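Local atomic coordinates of capsular polysaccharide biosynthesis protein (Burkholderia pseudomallei, PDB entry 4BQN), a protein that binds coenzyme A and probably acts as an acetyltransferase in the biosynthesis of capsular polysaccharide. Residues Ala92-Tyr97 and Gln177-Val182; Tyr11-Ala16 and Leu64-Ser69; Thr137-Leu142 and Tyr272-Phe277. The protein carries 1 engineered substitution. One frame throughout, in Å; residues are numbered along the deposited sequence. Where two conformers were deposited one is given.

From the N terminus, strand 6-11 runs into segment 11-16. Contact 2 closes the first loop when the end of strand 62-65 returns beside it. Strand 91-94, the neighbour of 62-65 in the parallel sheet, follows, and contact 1 starts there, after contact 2 has closed. The two touch: Val-95 N lies 2.7 Å from Tyr-65 O, and both reach coenzyme A. Contact 1 closes when 177-182, before helix 183-189, comes back to 92-97. Contact 3 opens between the two segments of contact 1, at 137-142, and closes after them, at 272-277, so the two cross. Contact 3 joins helices, its centre about 38 Å from that of contact 1, across the chain's centre.

Contact 1 of 3, residues Ala92-Tyr97 and Gln177-Val182; sequences ALSVQY and QIDISV. With COA (coenzyme A), chain C.
Ser-94 and Asp-179 grip each other through two main hydrogen bonds. Ser-94 N donates a hydrogen bond to Asp-179 OD2 at 2.9 Å, on the carboxylate lone pair that faces away from OD1. In return Asp-179 N donates to Ser-94 OG, also at 2.9 Å. The serine hydroxyl sits between its own backbone N and carbonyl carbon (chi1 53°), which brings OG within range of the aspartate N-H.

One residue further on, the backbones meet in a single bridge between Val-95 and Ile-180. Gln-96 N donates to Ile-180 O at 2.9 Å, almost straight along the C=O axis. The bond from Ile-180 N to Ser-94 O is weak. Ile-180 CD1 packs on Leu-93 CB at 3.9 Å, and Ile-178 CG2 lies 3.5 Å from Gln-96 N.

The extended side chain of Gln-96 carries the contact to the next helix. Its OE1 accepts from Val-182 N at 2.8 Å, with the donor 36° out of the carbonyl plane. Val-182 is the N-cap residue of helix 183-189, and Gln-96 NE2 bonds to Thr-183 OG1.

Further out, Lys-176 forms a salt bridge with Asp-179 OD2, and Gln-66 NE2 donates to Gln-96 O. Next in the chain is Tyr-97, whose OH accepts from N8P of coenzyme A at 3.1 Å. The loop 177-182 is thus pinned at the end of strand 91-94, an edge strand of the parallel sheet within this chain. The lysine would help to balance the aspartate charge, and the bonds to Gln-96 probably help to fix the backbone just before Tyr-97, which binds coenzyme A.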
loop_
_atom_site.group_PDB
_atom_site.type_symbol
_atom_site.label_atom_id
_atom_site.label_comp_id
_atom_site.label_asym_id
_atom_site.label_seq_id
_atom_site.Cartn_x
_atom_site.Cartn_y
_atom_site.Cartn_z
ATOM N N ALA A 92 14.495 7.319 -16.400
ATOM C CA ALA A 92 13.914 7.194 -15.065
ATOM C C ALA A 92 12.395 7.357 -15.186
ATOM O O ALA A 92 11.899 8.396 -15.633
ATOM C CB ALA A 92 14.504 8.235 -14.121
ATOM N N LEU A 93 11.660 6.308 -14.827
ATOM C CA LEU A 93 10.197 6.316 -14.913
ATOM C C LEU A 93 9.605 6.137 -13.539
ATOM O O LEU A 93 9.921 5.166 -12.821
ATOM C CB LEU A 93 9.698 5.202 -15.836
ATOM C CG LEU A 93 9.936 5.386 -17.336
ATOM C CD1 LEU A 93 9.591 4.098 -18.070
ATOM C CD2 LEU A 93 9.115 6.547 -17.879
ATOM N N SER A 94 8.771 7.093 -13.142
ATOM C CA SER A 94 8.094 6.976 -11.856
ATOM C C SER A 94 6.836 6.122 -11.933
ATOM O O SER A 94 6.066 6.163 -12.913
ATOM C CB SER A 94 7.802 8.347 -11.259
ATOM O OG SER A 94 7.104 9.151 -12.197
ATOM N N VAL A 95 6.659 5.354 -10.866
ATOM C CA VAL A 95 5.555 4.422 -10.705
ATOM C C VAL A 95 4.756 4.816 -9.472
ATOM O O VAL A 95 5.329 5.067 -8.397
ATOM C CB VAL A 95 6.087 2.983 -10.510
ATOM C CG1 VAL A 95 4.933 1.997 -10.346
ATOM C CG2 VAL A 95 6.965 2.594 -11.685
ATOM N N GLN A 96 3.441 4.835 -9.637
ATOM C CA GLN A 96 2.513 5.146 -8.581
ATOM C C GLN A 96 2.794 4.334 -7.310
ATOM O O GLN A 96 3.062 3.127 -7.381
ATOM C CB GLN A 96 1.106 4.820 -9.078
ATOM C CG GLN A 96 -0.012 5.028 -8.069
ATOM C CD GLN A 96 -1.353 4.912 -8.753
ATOM O OE1 GLN A 96 -1.632 3.909 -9.407
ATOM N NE2 GLN A 96 -2.187 5.957 -8.633
ATOM N N TYR A 97 2.715 5.007 -6.159
ATOM C CA TYR A 97 2.695 4.346 -4.868
ATOM C C TYR A 97 1.238 3.955 -4.613
ATOM O O TYR A 97 0.352 4.821 -4.478
ATOM C CB TYR A 97 3.234 5.251 -3.766
ATOM C CG TYR A 97 3.139 4.605 -2.413
ATOM C CD1 TYR A 97 3.886 3.461 -2.106
ATOM C CD2 TYR A 97 2.275 5.109 -1.446
ATOM C CE1 TYR A 97 3.796 2.858 -0.864
ATOM C CE2 TYR A 97 2.174 4.511 -0.195
ATOM C CZ TYR A 97 2.934 3.384 0.087
ATOM O OH TYR A 97 2.867 2.782 1.312
ATOM N N GLN A 177 5.269 14.810 -12.641
ATOM C CA GLN A 177 4.061 13.987 -12.738
ATOM C C GLN A 177 4.437 12.507 -12.751
ATOM O O GLN A 177 5.396 12.118 -13.398
ATOM C CB GLN A 177 3.280 14.355 -14.006
ATOM C CG GLN A 177 1.922 13.680 -14.158
ATOM C CD GLN A 177 1.130 14.247 -15.324
ATOM O OE1 GLN A 177 0.530 15.320 -15.221
ATOM N NE2 GLN A 177 1.123 13.530 -16.439
ATOM N N ILE A 178 3.678 11.680 -12.022
ATOM C CA ILE A 178 3.943 10.243 -12.000
ATOM C C ILE A 178 3.765 9.666 -13.410
ATOM O O ILE A 178 2.756 9.919 -14.067
ATOM C CB ILE A 178 3.050 9.505 -10.979
ATOM C CG1 ILE A 178 3.383 9.988 -9.568
ATOM C CG2 ILE A 178 3.232 8.003 -11.117
ATOM C CD1 ILE A 178 2.590 9.318 -8.455
ATOM N N ASP A 179 4.760 8.924 -13.896
ATOM C CA ASP A 179 4.693 8.368 -15.246
ATOM C C ASP A 179 3.675 7.240 -15.416
ATOM O O ASP A 179 2.988 7.191 -16.439
ATOM C CB ASP A 179 6.069 7.876 -15.718
ATOM C CG ASP A 179 7.071 9.003 -15.899
ATOM O OD1 ASP A 179 6.768 9.949 -16.655
ATOM O OD2 ASP A 179 8.158 8.936 -15.285
ATOM N N ILE A 180 3.577 6.349 -14.428
ATOM C CA ILE A 180 2.881 5.074 -14.601
ATOM C C ILE A 180 1.928 4.881 -13.425
ATOM O O ILE A 180 2.375 4.807 -12.283
ATOM C CB ILE A 180 3.890 3.907 -14.669
ATOM C CG1 ILE A 180 4.841 4.066 -15.873
ATOM C CG2 ILE A 180 3.164 2.574 -14.758
ATOM C CD1 ILE A 180 6.193 3.404 -15.680
ATOM N N SER A 181 0.622 4.816 -13.707
ATOM C CA SER A 181 -0.415 4.689 -12.674
ATOM C C SER A 181 -1.551 3.754 -13.083
ATOM O O SER A 181 -1.739 3.462 -14.268
ATOM C CB SER A 181 -1.014 6.051 -12.336
ATOM O OG SER A 181 -0.044 6.945 -11.832
ATOM N N VAL A 182 -2.319 3.316 -12.090
ATOM C CA VAL A 182 -3.450 2.411 -12.301
ATOM C C VAL A 182 -4.708 2.890 -11.569
ATOM O O VAL A 182 -5.567 2.089 -11.218
ATOM C CB VAL A 182 -3.134 0.954 -11.881
ATOM C CG1 VAL A 182 -2.211 0.294 -12.886
ATOM C CG2 VAL A 182 -2.528 0.891 -10.479
HETATM N N1A COA C . -3.973 7.905 0.703
HETATM C C2A COA C . -3.764 8.164 2.018
HETATM N N3A COA C . -2.542 8.131 2.578
HETATM C C4A COA C . -1.464 7.867 1.805
HETATM C C5A COA C . -1.618 7.591 0.382
HETATM C C6A COA C . -2.972 7.624 -0.156
HETATM N N6A COA C . -3.185 7.369 -1.463
HETATM N N7A COA C . -0.392 7.355 -0.141
HETATM C C8A COA C . 0.491 7.485 0.880
HETATM N N9A COA C . -0.156 7.762 2.035
HETATM C C1B COA C . 0.420 8.029 3.359
HETATM C C2B COA C . 1.674 7.243 3.700
HETATM O O2B COA C . 1.332 5.976 4.263
HETATM C C3B COA C . 2.317 8.196 4.695
HETATM O O3B COA C . 1.598 8.054 5.935
HETATM P P3B COA C . 2.134 8.674 7.319
HETATM O O7A COA C . 1.168 8.124 8.338
HETATM O O8A COA C . 3.528 8.123 7.462
HETATM O O9A COA C . 2.084 10.175 7.161
HETATM C C4B COA C . 2.002 9.572 4.110
HETATM O O4B COA C . 0.839 9.395 3.299
HETATM C C5B COA C . 3.132 10.174 3.275
HETATM O O5B COA C . 3.454 9.232 2.260
HETATM P P1A COA C . 3.666 9.659 0.746
HETATM O O1A COA C . 3.828 8.383 -0.027
HETATM O O2A COA C . 2.592 10.606 0.301
HETATM O O3A COA C . 5.022 10.504 0.700
HETATM P P2A COA C . 6.557 10.232 1.109
HETATM O O4A COA C . 6.885 11.160 2.251
HETATM O O5A COA C . 7.340 10.383 -0.166
HETATM O O6A COA C . 6.640 8.734 1.643
HETATM C CBP COA C . 6.664 6.338 1.744
HETATM C CCP COA C . 6.786 7.554 0.828
HETATM C CDP COA C . 6.803 5.054 0.936
HETATM C CEP COA C . 7.824 6.372 2.724
HETATM C CAP COA C . 5.291 6.421 2.462
HETATM O OAP COA C . 4.239 6.182 1.526
HETATM C C9P COA C . 5.066 5.521 3.668
HETATM O O9P COA C . 5.451 5.867 4.778
HETATM N N8P COA C . 4.386 4.383 3.493
HETATM C C7P COA C . 4.064 3.492 4.600
HETATM C C6P COA C . 5.227 2.664 5.118
HETATM C C5P COA C . 5.717 1.787 3.998
HETATM O O5P COA C . 6.596 2.162 3.237
HETATM N N4P COA C . 5.128 0.609 3.908
HETATM C C3P COA C . 5.485 -0.335 2.887
HETATM C C2P COA C . 4.259 -0.697 2.081
HETATM S S1P COA C . 4.797 -1.333 0.543
#

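Contact 2 of 3, residues Tyr11-Ala16 and Leu64-Ser69; sequences YGSCQA and LYQPVS. With COA (coenzyme A), chain C.
The side chain of Gln-66 reaches across to Ser-13 and Gln-15 and uses both ends of its amide. OE1 accepts twice from Ser-13: from OG at 2.7 Å and from N at 2.9 Å. Both donors lie in the carbonyl plane, and the hydroxyl is on a lone pair. NE2 donates to Gln-15 OE1 at 2.9 Å. That acceptor lies close to the Gln-66 amide plane, although the two glutamines cross at about a right angle and their amide planes are 64° apart.

With chi1 at 72°, Ser-13 turns its OG to meet both Gln-66 OE1 and Gln-15 N. It donates to the first and accepts from the second, a capping bond in the turn that leads into the helix. Outside the segments, Gln-15 NE2 bonds to Met-98 O and Asn-200 O.

Next to this network, Tyr-11 and Tyr-65 pair as parallel strand neighbours. Gln-66 N donates to Tyr-11 O, and Tyr-11 N to Leu-64 O. Val-68 CG2 meets the Tyr-11 ring obliquely, 4.1 Å from CE2. Gly-12 passes close to Gln-66 OE1, with backbone angles suited to a residue without a side chain.

Both segments reach coenzyme A. Cys-14 SG is joined to its S1P by a disulfide of 2.0 Å, while Ser-69 holds the pantetheine-side phosphate of the pyrophosphate (P2A) through N to O5A (2.8 Å) and OG to O4A. The amide network probably steadies the turn that carries Cys-14. The loops after two neighbouring strands thus hold the sulfur end and the pyrophosphate.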
loop_
_atom_site.group_PDB
_atom_site.type_symbol
_atom_site.label_atom_id
_atom_site.label_comp_id
_atom_site.label_asym_id
_atom_site.label_seq_id
_atom_site.Cartn_x
_atom_site.Cartn_y
_atom_site.Cartn_z
ATOM N N TYR A 11 13.275 1.035 -7.339
ATOM C CA TYR A 11 13.435 1.587 -6.005
ATOM C C TYR A 11 12.127 2.197 -5.532
ATOM O O TYR A 11 11.442 2.885 -6.288
ATOM C CB TYR A 11 14.500 2.674 -5.990
ATOM C CG TYR A 11 14.617 3.359 -4.659
ATOM C CD1 TYR A 11 15.221 2.724 -3.579
ATOM C CD2 TYR A 11 14.114 4.648 -4.480
ATOM C CE1 TYR A 11 15.328 3.359 -2.354
ATOM C CE2 TYR A 11 14.215 5.299 -3.252
ATOM C CZ TYR A 11 14.828 4.644 -2.189
ATOM O OH TYR A 11 14.957 5.306 -0.978
ATOM N N GLY A 12 11.799 2.006 -4.267
ATOM C CA GLY A 12 10.597 2.625 -3.729
ATOM C C GLY A 12 10.236 1.954 -2.440
ATOM O O GLY A 12 11.118 1.608 -1.647
ATOM N N SER A 13 8.938 1.797 -2.208
ATOM C CA SER A 13 8.429 1.118 -1.027
ATOM C C SER A 13 8.619 -0.395 -1.162
ATOM O O SER A 13 9.269 -0.875 -2.111
ATOM C CB SER A 13 6.934 1.417 -0.904
ATOM O OG SER A 13 6.203 0.721 -1.913
ATOM N N CYS A 14 8.011 -1.156 -0.253
ATOM C CA CYS A 14 7.983 -2.610 -0.392
ATOM C C CYS A 14 7.393 -3.074 -1.742
ATOM O O CYS A 14 7.611 -4.203 -2.165
ATOM C CB CYS A 14 7.234 -3.242 0.788
ATOM S SG CYS A 14 5.470 -3.173 0.724
ATOM N N GLN A 15 6.647 -2.198 -2.418
ATOM C CA GLN A 15 6.071 -2.522 -3.719
ATOM C C GLN A 15 7.126 -2.612 -4.806
ATOM O O GLN A 15 6.885 -3.272 -5.829
ATOM C CB GLN A 15 5.021 -1.474 -4.104
ATOM C CG GLN A 15 3.847 -1.469 -3.123
ATOM C CD GLN A 15 2.952 -0.251 -3.241
ATOM O OE1 GLN A 15 3.049 0.545 -4.194
ATOM N NE2 GLN A 15 2.050 -0.104 -2.273
ATOM N N ALA A 16 8.284 -1.970 -4.590
ATOM C CA ALA A 16 9.332 -1.946 -5.601
ATOM C C ALA A 16 9.970 -3.328 -5.842
ATOM O O ALA A 16 9.982 -3.786 -6.983
ATOM C CB ALA A 16 10.337 -0.835 -5.323
ATOM N N LEU A 64 13.246 2.387 -12.517
ATOM C CA LEU A 64 11.824 2.437 -12.177
ATOM C C LEU A 64 11.755 2.746 -10.703
ATOM O O LEU A 64 12.388 2.082 -9.896
ATOM C CB LEU A 64 11.135 1.097 -12.448
ATOM C CG LEU A 64 10.843 0.703 -13.893
ATOM C CD1 LEU A 64 10.454 -0.766 -13.978
ATOM C CD2 LEU A 64 9.758 1.584 -14.504
ATOM N N TYR A 65 11.000 3.775 -10.340
ATOM C CA TYR A 65 11.013 4.181 -8.947
ATOM C C TYR A 65 9.674 4.741 -8.526
ATOM O O TYR A 65 8.911 5.260 -9.350
ATOM C CB TYR A 65 12.127 5.226 -8.700
ATOM C CG TYR A 65 11.829 6.552 -9.351
ATOM C CD1 TYR A 65 12.125 6.777 -10.704
ATOM C CD2 TYR A 65 11.186 7.558 -8.637
ATOM C CE1 TYR A 65 11.800 7.979 -11.318
ATOM C CE2 TYR A 65 10.855 8.766 -9.242
ATOM C CZ TYR A 65 11.157 8.960 -10.578
ATOM O OH TYR A 65 10.830 10.156 -11.162
ATOM N N GLN A 66 9.405 4.671 -7.233
ATOM C CA GLN A 66 8.248 5.344 -6.677
ATOM C C GLN A 66 8.689 6.642 -6.029
ATOM O O GLN A 66 9.812 6.729 -5.510
ATOM C CB GLN A 66 7.563 4.446 -5.651
ATOM C CG GLN A 66 7.061 3.154 -6.280
ATOM C CD GLN A 66 6.316 2.265 -5.315
ATOM O OE1 GLN A 66 6.842 1.900 -4.267
ATOM N NE2 GLN A 66 5.087 1.892 -5.670
ATOM N N PRO A 67 7.824 7.664 -6.038
ATOM C CA PRO A 67 8.186 8.915 -5.368
ATOM C C PRO A 67 8.499 8.739 -3.870
ATOM O O PRO A 67 7.748 8.080 -3.152
ATOM C CB PRO A 67 6.926 9.768 -5.550
ATOM C CG PRO A 67 6.338 9.293 -6.844
ATOM C CD PRO A 67 6.538 7.787 -6.750
ATOM N N VAL A 68 9.617 9.309 -3.424
ATOM C CA VAL A 68 9.997 9.276 -2.004
ATOM C C VAL A 68 10.545 10.645 -1.647
ATOM O O VAL A 68 11.548 11.088 -2.206
ATOM C CB VAL A 68 11.074 8.200 -1.683
ATOM C CG1 VAL A 68 11.423 8.230 -0.196
ATOM C CG2 VAL A 68 10.613 6.806 -2.083
ATOM N N SER A 69 9.897 11.302 -0.690
ATOM C CA SER A 69 10.256 12.651 -0.291
ATOM C C SER A 69 11.596 12.703 0.433
ATOM O O SER A 69 12.038 11.709 1.016
ATOM C CB SER A 69 9.185 13.240 0.644
ATOM O OG SER A 69 9.247 12.605 1.917
HETATM N N1A COA C . -3.973 7.905 0.703
HETATM C C2A COA C . -3.764 8.164 2.018
HETATM N N3A COA C . -2.542 8.131 2.578
HETATM C C4A COA C . -1.464 7.867 1.805
HETATM C C5A COA C . -1.618 7.591 0.382
HETATM C C6A COA C . -2.972 7.624 -0.156
HETATM N N6A COA C . -3.185 7.369 -1.463
HETATM N N7A COA C . -0.392 7.355 -0.141
HETATM C C8A COA C . 0.491 7.485 0.880
HETATM N N9A COA C . -0.156 7.762 2.035
HETATM C C1B COA C . 0.420 8.029 3.359
HETATM C C2B COA C . 1.674 7.243 3.700
HETATM O O2B COA C . 1.332 5.976 4.263
HETATM C C3B COA C . 2.317 8.196 4.695
HETATM O O3B COA C . 1.598 8.054 5.935
HETATM P P3B COA C . 2.134 8.674 7.319
HETATM O O7A COA C . 1.168 8.124 8.338
HETATM O O8A COA C . 3.528 8.123 7.462
HETATM O O9A COA C . 2.084 10.175 7.161
HETATM C C4B COA C . 2.002 9.572 4.110
HETATM O O4B COA C . 0.839 9.395 3.299
HETATM C C5B COA C . 3.132 10.174 3.275
HETATM O O5B COA C . 3.454 9.232 2.260
HETATM P P1A COA C . 3.666 9.659 0.746
HETATM O O1A COA C . 3.828 8.383 -0.027
HETATM O O2A COA C . 2.592 10.606 0.301
HETATM O O3A COA C . 5.022 10.504 0.700
HETATM P P2A COA C . 6.557 10.232 1.109
HETATM O O4A COA C . 6.885 11.160 2.251
HETATM O O5A COA C . 7.340 10.383 -0.166
HETATM O O6A COA C . 6.640 8.734 1.643
HETATM C CBP COA C . 6.664 6.338 1.744
HETATM C CCP COA C . 6.786 7.554 0.828
HETATM C CDP COA C . 6.803 5.054 0.936
HETATM C CEP COA C . 7.824 6.372 2.724
HETATM C CAP COA C . 5.291 6.421 2.462
HETATM O OAP COA C . 4.239 6.182 1.526
HETATM C C9P COA C . 5.066 5.521 3.668
HETATM O O9P COA C . 5.451 5.867 4.778
HETATM N N8P COA C . 4.386 4.383 3.493
HETATM C C7P COA C . 4.064 3.492 4.600
HETATM C C6P COA C . 5.227 2.664 5.118
HETATM C C5P COA C . 5.717 1.787 3.998
HETATM O O5P COA C . 6.596 2.162 3.237
HETATM N N4P COA C . 5.128 0.609 3.908
HETATM C C3P COA C . 5.485 -0.335 2.887
HETATM C C2P COA C . 4.259 -0.697 2.081
HETATM S S1P COA C . 4.797 -1.333 0.543
#

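Contact 3 of 3, residues Thr137-Leu142 and Tyr272-Phe277; sequences TYLRHL and YLLEQF
Helix 135-140 and the start of helix 142-151 pack against helix 269-281 in a buried apolar interface, away from the coenzyme A site. The aromatic part is an offset edge-to-face pair. The edge of the Phe-277 ring is turned toward the face of Tyr-138, with centroids 5.2 Å apart and planes at 69°. Phe-277 CZ comes to 3.4 Å from Tyr-138 CB, so the Phe-277 edge meets the tyrosine obliquely, at CB and CG. With chi1 at -169° the tyrosine ring leads its OH away to a hydrogen bond with Tyr-242 OH and leaves CB and CG against Phe-277.

The leucines fill the rest. Leu-139 CD2 touches two residues of the other helix, 3.9 Å from Leu-273 CB and 3.8 Å from Leu-274 CD2. At the start of helix 142-151, Leu-142 meets Leu-273 tip to tip, with Leu-142 CD2 and Leu-273 CD1 3.8 Å apart.

Helix 123-130 touches the aromatic pair through Ile-125, which meets both Tyr-138 and Phe-277. The arrangement is typical of apolar helix-helix packing, here built from leucines and an offset edge-to-face aromatic pair.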
loop_
_atom_site.group_PDB
_atom_site.type_symbol
_atom_site.label_atom_id
_atom_site.label_comp_id
_atom_site.label_asym_id
_atom_site.label_seq_id
_atom_site.Cartn_x
_atom_site.Cartn_y
_atom_site.Cartn_z
ATOM N N THR A 137 -18.105 -4.161 24.107
ATOM C CA THR A 137 -19.121 -3.330 23.454
ATOM C C THR A 137 -18.792 -3.166 21.969
ATOM O O THR A 137 -19.666 -3.300 21.110
ATOM C CB THR A 137 -19.260 -1.955 24.131
ATOM O OG1 THR A 137 -19.609 -2.142 25.507
ATOM C CG2 THR A 137 -20.343 -1.122 23.462
ATOM N N TYR A 138 -17.523 -2.900 21.671
ATOM C CA TYR A 138 -17.093 -2.750 20.285
ATOM C C TYR A 138 -17.378 -4.021 19.490
ATOM O O TYR A 138 -17.946 -3.955 18.388
ATOM C CB TYR A 138 -15.610 -2.405 20.226
ATOM C CG TYR A 138 -15.119 -1.983 18.856
ATOM C CD1 TYR A 138 -14.747 -2.929 17.897
ATOM C CD2 TYR A 138 -15.009 -0.631 18.533
ATOM C CE1 TYR A 138 -14.285 -2.532 16.643
ATOM C CE2 TYR A 138 -14.564 -0.216 17.284
ATOM C CZ TYR A 138 -14.194 -1.168 16.346
ATOM O OH TYR A 138 -13.748 -0.748 15.109
ATOM N N LEU A 139 -17.001 -5.176 20.041
ATOM C CA LEU A 139 -17.212 -6.440 19.342
ATOM C C LEU A 139 -18.697 -6.732 19.092
ATOM O O LEU A 139 -19.045 -7.330 18.068
ATOM C CB LEU A 139 -16.511 -7.601 20.060
ATOM C CG LEU A 139 -15.051 -7.877 19.635
ATOM C CD1 LEU A 139 -14.998 -8.481 18.240
ATOM C CD2 LEU A 139 -14.132 -6.658 19.714
ATOM N N ARG A 140 -19.570 -6.260 19.982
ATOM C CA ARG A 140 -21.010 -6.430 19.779
ATOM C C ARG A 140 -21.572 -5.491 18.709
ATOM O O ARG A 140 -22.671 -5.722 18.223
ATOM C CB ARG A 140 -21.777 -6.261 21.093
ATOM C CG ARG A 140 -21.600 -7.435 22.048
ATOM C CD ARG A 140 -22.473 -7.309 23.289
ATOM N NE ARG A 140 -22.050 -6.224 24.176
ATOM C CZ ARG A 140 -21.275 -6.372 25.250
ATOM N NH1 ARG A 140 -20.816 -7.570 25.592
ATOM N NH2 ARG A 140 -20.956 -5.317 25.986
ATOM N N HIS A 141 -20.810 -4.456 18.327
ATOM C CA HIS A 141 -21.283 -3.428 17.383
ATOM C C HIS A 141 -20.601 -3.454 16.010
ATOM O O HIS A 141 -20.663 -2.475 15.253
ATOM C CB HIS A 141 -21.130 -2.037 18.007
ATOM C CG HIS A 141 -22.154 -1.720 19.055
ATOM N ND1 HIS A 141 -22.075 -2.190 20.348
ATOM C CD2 HIS A 141 -23.276 -0.966 19.000
ATOM C CE1 HIS A 141 -23.106 -1.745 21.042
ATOM N NE2 HIS A 141 -23.851 -0.999 20.248
ATOM N N LEU A 142 -19.981 -4.577 15.657
ATOM C CA LEU A 142 -19.278 -4.624 14.368
ATOM C C LEU A 142 -20.216 -4.385 13.199
ATOM O O LEU A 142 -19.838 -3.740 12.219
ATOM C CB LEU A 142 -18.552 -5.939 14.146
ATOM C CG LEU A 142 -17.454 -6.303 15.139
ATOM C CD1 LEU A 142 -16.840 -7.623 14.708
ATOM C CD2 LEU A 142 -16.372 -5.237 15.229
ATOM N N TYR A 272 -8.417 -11.062 17.268
ATOM C CA TYR A 272 -7.646 -10.014 16.603
ATOM C C TYR A 272 -8.067 -8.625 17.105
ATOM O O TYR A 272 -7.230 -7.789 17.506
ATOM C CB TYR A 272 -7.774 -10.102 15.070
ATOM C CG TYR A 272 -7.036 -8.961 14.400
ATOM C CD1 TYR A 272 -5.676 -9.061 14.113
ATOM C CD2 TYR A 272 -7.682 -7.749 14.122
ATOM C CE1 TYR A 272 -4.984 -7.999 13.541
ATOM C CE2 TYR A 272 -7.003 -6.680 13.553
ATOM C CZ TYR A 272 -5.654 -6.810 13.262
ATOM O OH TYR A 272 -4.997 -5.746 12.707
ATOM N N LEU A 273 -9.371 -8.376 17.090
ATOM C CA LEU A 273 -9.878 -7.065 17.469
ATOM C C LEU A 273 -9.730 -6.802 18.968
ATOM O O LEU A 273 -9.399 -5.701 19.383
ATOM C CB LEU A 273 -11.324 -6.889 16.998
ATOM C CG LEU A 273 -11.504 -6.863 15.470
ATOM C CD1 LEU A 273 -12.981 -6.956 15.128
ATOM C CD2 LEU A 273 -10.879 -5.613 14.854
ATOM N N LEU A 274 -9.968 -7.817 19.789
ATOM C CA LEU A 274 -9.714 -7.680 21.218
ATOM C C LEU A 274 -8.247 -7.337 21.501
ATOM O O LEU A 274 -7.953 -6.489 22.354
ATOM C CB LEU A 274 -10.131 -8.954 21.953
ATOM C CG LEU A 274 -11.636 -9.255 22.001
ATOM C CD1 LEU A 274 -11.901 -10.643 22.560
ATOM C CD2 LEU A 274 -12.426 -8.206 22.770
ATOM N N GLU A 275 -7.330 -7.975 20.778
ATOM C CA GLU A 275 -5.896 -7.693 20.939
ATOM C C GLU A 275 -5.528 -6.275 20.501
ATOM O O GLU A 275 -4.620 -5.663 21.046
ATOM C CB GLU A 275 -5.054 -8.739 20.201
ATOM C CG GLU A 275 -5.065 -10.112 20.861
ATOM C CD GLU A 275 -4.240 -11.163 20.127
ATOM O OE1 GLU A 275 -3.408 -10.795 19.270
ATOM O OE2 GLU A 275 -4.427 -12.367 20.412
ATOM N N GLN A 276 -6.242 -5.745 19.516
ATOM C CA GLN A 276 -6.055 -4.334 19.141
ATOM C C GLN A 276 -6.375 -3.413 20.314
ATOM O O GLN A 276 -5.621 -2.475 20.609
ATOM C CB GLN A 276 -6.906 -3.962 17.912
ATOM C CG GLN A 276 -6.438 -4.621 16.623
ATOM C CD GLN A 276 -5.175 -3.973 16.086
ATOM O OE1 GLN A 276 -5.118 -2.757 15.917
ATOM N NE2 GLN A 276 -4.150 -4.781 15.833
ATOM N N PHE A 277 -7.493 -3.671 20.991
ATOM C CA PHE A 277 -7.814 -2.901 22.200
ATOM C C PHE A 277 -6.684 -2.989 23.220
ATOM O O PHE A 277 -6.252 -1.969 23.760
ATOM C CB PHE A 277 -9.138 -3.353 22.829
ATOM C CG PHE A 277 -10.344 -2.667 22.255
ATOM C CD1 PHE A 277 -10.802 -1.463 22.801
ATOM C CD2 PHE A 277 -11.010 -3.204 21.152
ATOM C CE1 PHE A 277 -11.903 -0.810 22.271
ATOM C CE2 PHE A 277 -12.122 -2.559 20.627
ATOM C CZ PHE A 277 -12.554 -1.355 21.175
#